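Local coordinates for Rep protein (Adeno-associated virus - 5, PDB 1M55) that probably nicks viral DNA at the replication origin as the metal-dependent endonuclease domain of a viral replication initiator related to rolling-circle Rep proteins, at residues L104-Y107 / V108-R112; K183-V186 / A187-L190. All blocks are in the same frame, centred on the assembly; numbering follows the deposited sequence.

Interaction 1: L104-Y107 / V108-R112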
# COMPACT_ATOMS: atom_id res chain seq x y z
N LEU A 104 6.82 -5.71 16.02
CA LEU A 104 6.12 -5.12 14.87
C LEU A 104 5.04 -4.10 15.26
O LEU A 104 4.91 -3.06 14.62
CB LEU A 104 5.52 -6.21 13.99
CG LEU A 104 4.86 -5.76 12.67
CD1 LEU A 104 5.88 -5.13 11.75
CD2 LEU A 104 4.20 -6.96 12.00
N GLY A 105 4.28 -4.40 16.30
CA GLY A 105 3.23 -3.50 16.74
C GLY A 105 3.77 -2.12 17.07
O GLY A 105 3.24 -1.10 16.61
N ARG A 106 4.85 -2.07 17.85
CA ARG A 106 5.45 -0.81 18.22
C ARG A 106 6.01 -0.09 17.00
O ARG A 106 5.83 1.12 16.85
CB ARG A 106 6.56 -1.02 19.25
CG ARG A 106 6.92 0.23 20.04
CD ARG A 106 8.14 -0.01 20.91
NE ARG A 106 9.35 -0.17 20.11
CZ ARG A 106 10.32 -1.04 20.37
NH1 ARG A 106 10.24 -1.85 21.42
NH2 ARG A 106 11.39 -1.09 19.59
N TYR A 107 6.69 -0.83 16.12
CA TYR A 107 7.26 -0.24 14.91
C TYR A 107 6.19 0.40 14.04
O TYR A 107 6.33 1.55 13.62
CB TYR A 107 8.01 -1.30 14.11
CG TYR A 107 9.35 -1.70 14.68
CD1 TYR A 107 10.10 -2.72 14.10
CD2 TYR A 107 9.88 -1.05 15.80
CE1 TYR A 107 11.34 -3.09 14.62
CE2 TYR A 107 11.13 -1.41 16.32
CZ TYR A 107 11.85 -2.43 15.72
OH TYR A 107 13.07 -2.79 16.23
N VAL A 108 5.11 -0.34 13.77
CA VAL A 108 4.02 0.16 12.94
C VAL A 108 3.35 1.37 13.59
O VAL A 108 2.95 2.30 12.91
CB VAL A 108 3.01 -0.96 12.60
CG1 VAL A 108 1.78 -0.40 11.91
CG2 VAL A 108 3.68 -1.99 11.70
N SER A 109 3.28 1.36 14.92
CA SER A 109 2.71 2.48 15.67
C SER A 109 3.58 3.73 15.43
O SER A 109 3.06 4.84 15.23
CB SER A 109 2.67 2.14 17.16
OG SER A 109 2.12 3.21 17.91
N GLN A 110 4.89 3.54 15.42
CA GLN A 110 5.82 4.64 15.17
C GLN A 110 5.68 5.13 13.73
O GLN A 110 5.76 6.33 13.46
CB GLN A 110 7.26 4.21 15.45
CG GLN A 110 7.57 4.06 16.93
CD GLN A 110 9.00 3.61 17.19
OE1 GLN A 110 9.95 4.19 16.65
NE2 GLN A 110 9.17 2.59 18.01
N ILE A 111 5.49 4.20 12.80
CA ILE A 111 5.32 4.57 11.39
C ILE A 111 4.05 5.39 11.25
O ILE A 111 4.04 6.41 10.56
CB ILE A 111 5.27 3.33 10.47
CG1 ILE A 111 6.60 2.58 10.54
CG2 ILE A 111 4.99 3.76 9.04
CD1 ILE A 111 6.66 1.31 9.71
N ARG A 112 2.98 4.98 11.92
CA ARG A 112 1.71 5.71 11.86
C ARG A 112 1.92 7.15 12.35
O ARG A 112 1.44 8.10 11.72
CB ARG A 112 0.64 5.01 12.71
CG ARG A 112 -0.69 5.76 12.75
CD ARG A 112 -1.78 4.94 13.42
NE ARG A 112 -1.44 4.59 14.79
CZ ARG A 112 -1.41 3.35 15.26
NH1 ARG A 112 -1.71 2.32 14.47
NH2 ARG A 112 -1.08 3.12 16.52
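The carbonyls of L104 to Y107 accept, in order, the amides of V108 to I111, and this unbroken run of i to i+4 bonds makes 104-107 and 108-112 successive turns of the helix 101-118. The straightest is V108 N to L104 O, 2.9 Å with an N-H...O angle of 172°. On the inner side of the helix the methyl CD1 of L104 meets CG2 of V108 at 3.8 Å, the two side chains crossing at a slant. CG of L104 stands anti to its own N (chi1 -175°), which swings the branch forward along the helix to meet the valine. The helix lays both residues against I133 on strand 131-133 of the central antiparallel sheet, while I111 packs on F63 and the Y107 ring stacks on F70, both of helix 50-71. On the outer side, R106 and Q110, themselves one turn apart, run out next to each other in the same direction. The amide NE2 of Q110 sits at the edge of the guanidinium, 3.5 Å from R106 NE, with the two planes only 26° apart. Since NE and NE2 are both donors, this polar pair meets by packing without a bond between them, while four backbone bonds fix the turn.

Interaction 2: K183-V186 / A187-L190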
# COMPACT_ATOMS: atom_id res chain seq x y z
N LYS A 183 -2.32 -11.10 -15.83
CA LYS A 183 -3.07 -12.22 -16.39
C LYS A 183 -2.14 -13.41 -16.60
O LYS A 183 -2.47 -14.55 -16.26
CB LYS A 183 -3.72 -11.78 -17.71
CG LYS A 183 -4.68 -12.76 -18.34
CD LYS A 183 -5.31 -12.16 -19.59
CE LYS A 183 -6.21 -13.16 -20.29
NZ LYS A 183 -6.80 -12.61 -21.55
N ARG A 184 -0.93 -13.15 -17.11
CA ARG A 184 0.04 -14.22 -17.34
C ARG A 184 0.46 -14.89 -16.02
O ARG A 184 0.49 -16.12 -15.92
CB ARG A 184 1.28 -13.68 -18.06
CG ARG A 184 2.31 -14.77 -18.39
CD ARG A 184 3.58 -14.20 -19.02
NE ARG A 184 4.44 -13.52 -18.06
CZ ARG A 184 5.28 -14.12 -17.23
NH1 ARG A 184 5.38 -15.45 -17.21
NH2 ARG A 184 6.04 -13.41 -16.41
N LEU A 185 0.77 -14.08 -15.02
CA LEU A 185 1.20 -14.60 -13.72
C LEU A 185 0.09 -15.31 -12.96
O LEU A 185 0.35 -16.30 -12.26
CB LEU A 185 1.83 -13.48 -12.88
CG LEU A 185 3.16 -12.97 -13.47
CD1 LEU A 185 3.71 -11.82 -12.66
CD2 LEU A 185 4.15 -14.11 -13.51
N VAL A 186 -1.14 -14.83 -13.10
CA VAL A 186 -2.28 -15.46 -12.44
C VAL A 186 -2.47 -16.85 -13.07
O VAL A 186 -2.63 -17.85 -12.35
CB VAL A 186 -3.57 -14.62 -12.62
CG1 VAL A 186 -4.79 -15.42 -12.17
CG2 VAL A 186 -3.46 -13.34 -11.81
N ALA A 187 -2.41 -16.91 -14.39
CA ALA A 187 -2.55 -18.17 -15.12
C ALA A 187 -1.49 -19.16 -14.66
O ALA A 187 -1.79 -20.32 -14.35
CB ALA A 187 -2.45 -17.93 -16.62
N GLN A 188 -0.25 -18.69 -14.59
CA GLN A 188 0.88 -19.51 -14.17
C GLN A 188 0.68 -20.02 -12.74
O GLN A 188 0.99 -21.18 -12.44
CB GLN A 188 2.17 -18.71 -14.27
CG GLN A 188 3.42 -19.46 -13.87
CD GLN A 188 4.67 -18.61 -14.02
OE1 GLN A 188 5.39 -18.72 -15.01
NE2 GLN A 188 4.92 -17.75 -13.04
N PHE A 189 0.14 -19.18 -11.87
CA PHE A 189 -0.10 -19.57 -10.48
C PHE A 189 -1.12 -20.71 -10.41
O PHE A 189 -0.94 -21.67 -9.64
CB PHE A 189 -0.58 -18.38 -9.65
CG PHE A 189 -0.79 -18.70 -8.20
CD1 PHE A 189 0.28 -18.71 -7.31
CD2 PHE A 189 -2.05 -19.04 -7.72
CE1 PHE A 189 0.09 -19.04 -5.97
CE2 PHE A 189 -2.25 -19.37 -6.39
CZ PHE A 189 -1.17 -19.38 -5.51
N LEU A 190 -2.20 -20.61 -11.18
CA LEU A 190 -3.22 -21.65 -11.19
C LEU A 190 -2.67 -22.96 -11.72
O LEU A 190 -2.94 -24.03 -11.16
CB LEU A 190 -4.42 -21.24 -12.03
CG LEU A 190 -5.22 -20.02 -11.59
CD1 LEU A 190 -6.55 -20.06 -12.33
CD2 LEU A 190 -5.46 -20.04 -10.08
O HOH W 1 2.76 -16.89 -10.87
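Chi1 near 180° in both R184 (-177°) and Q188 (-179°) sends the two side chains off the helix in the same direction, an i to i+4 pair on the C-terminal alpha-helix 179-191 of this Rep nuclease domain. R184 then bends at chi3, which brings NH1 to 3.9 Å from Q188 OE1, too long for a hydrogen bond, with the guanidinium and amide planes almost perpendicular. The stronger partner of this arginine lies one turn back, where NH2 forms a salt bridge with E181. L185 runs alongside Q188 as well, its CD2 methyl 3.8 Å from the amide NE2. Beneath these side chains the backbone keeps regular helical bonding from A187 N to K183 O through L190 N to V186 O. One side of the helix rests on the remainder of the domain: L185 packs against L155, Y172 and A175, V186 touches P156, and F189 reaches P151 and A152 of the helix 149-154. The carbonyl of L185 has two donors, F189 N at 2.9 Å and a water. That same water, which donates a hydrogen bond to L185 O at 2.8 Å, accepts one from Q188 NE2 at 3.2 Å, tying the end of the glutamine back to the main chain.

How the interactions relate
Interactions 1 and 2 illustrate how the same i to i+4 bonding serves helices in different settings. They lie on opposite sides of the chain's centre, with centres 34 Å apart and nearest atoms about 22 Å apart, so neither touches the other. Interaction 1 is the more enclosed, its helix packed on the helix 50-71 and the strand 131-133; interaction 2, farther out at 22 Å from the chain's centre against 15 Å, is a surface contact near the C-terminus. Neither contributes a residue to either zinc site. One zinc ion is bound by E82, H89 and H91, the two histidines on strand 88-95, consistent with the metal site of HUH-type Rep nucleases; the other is bound by Q73 and E95.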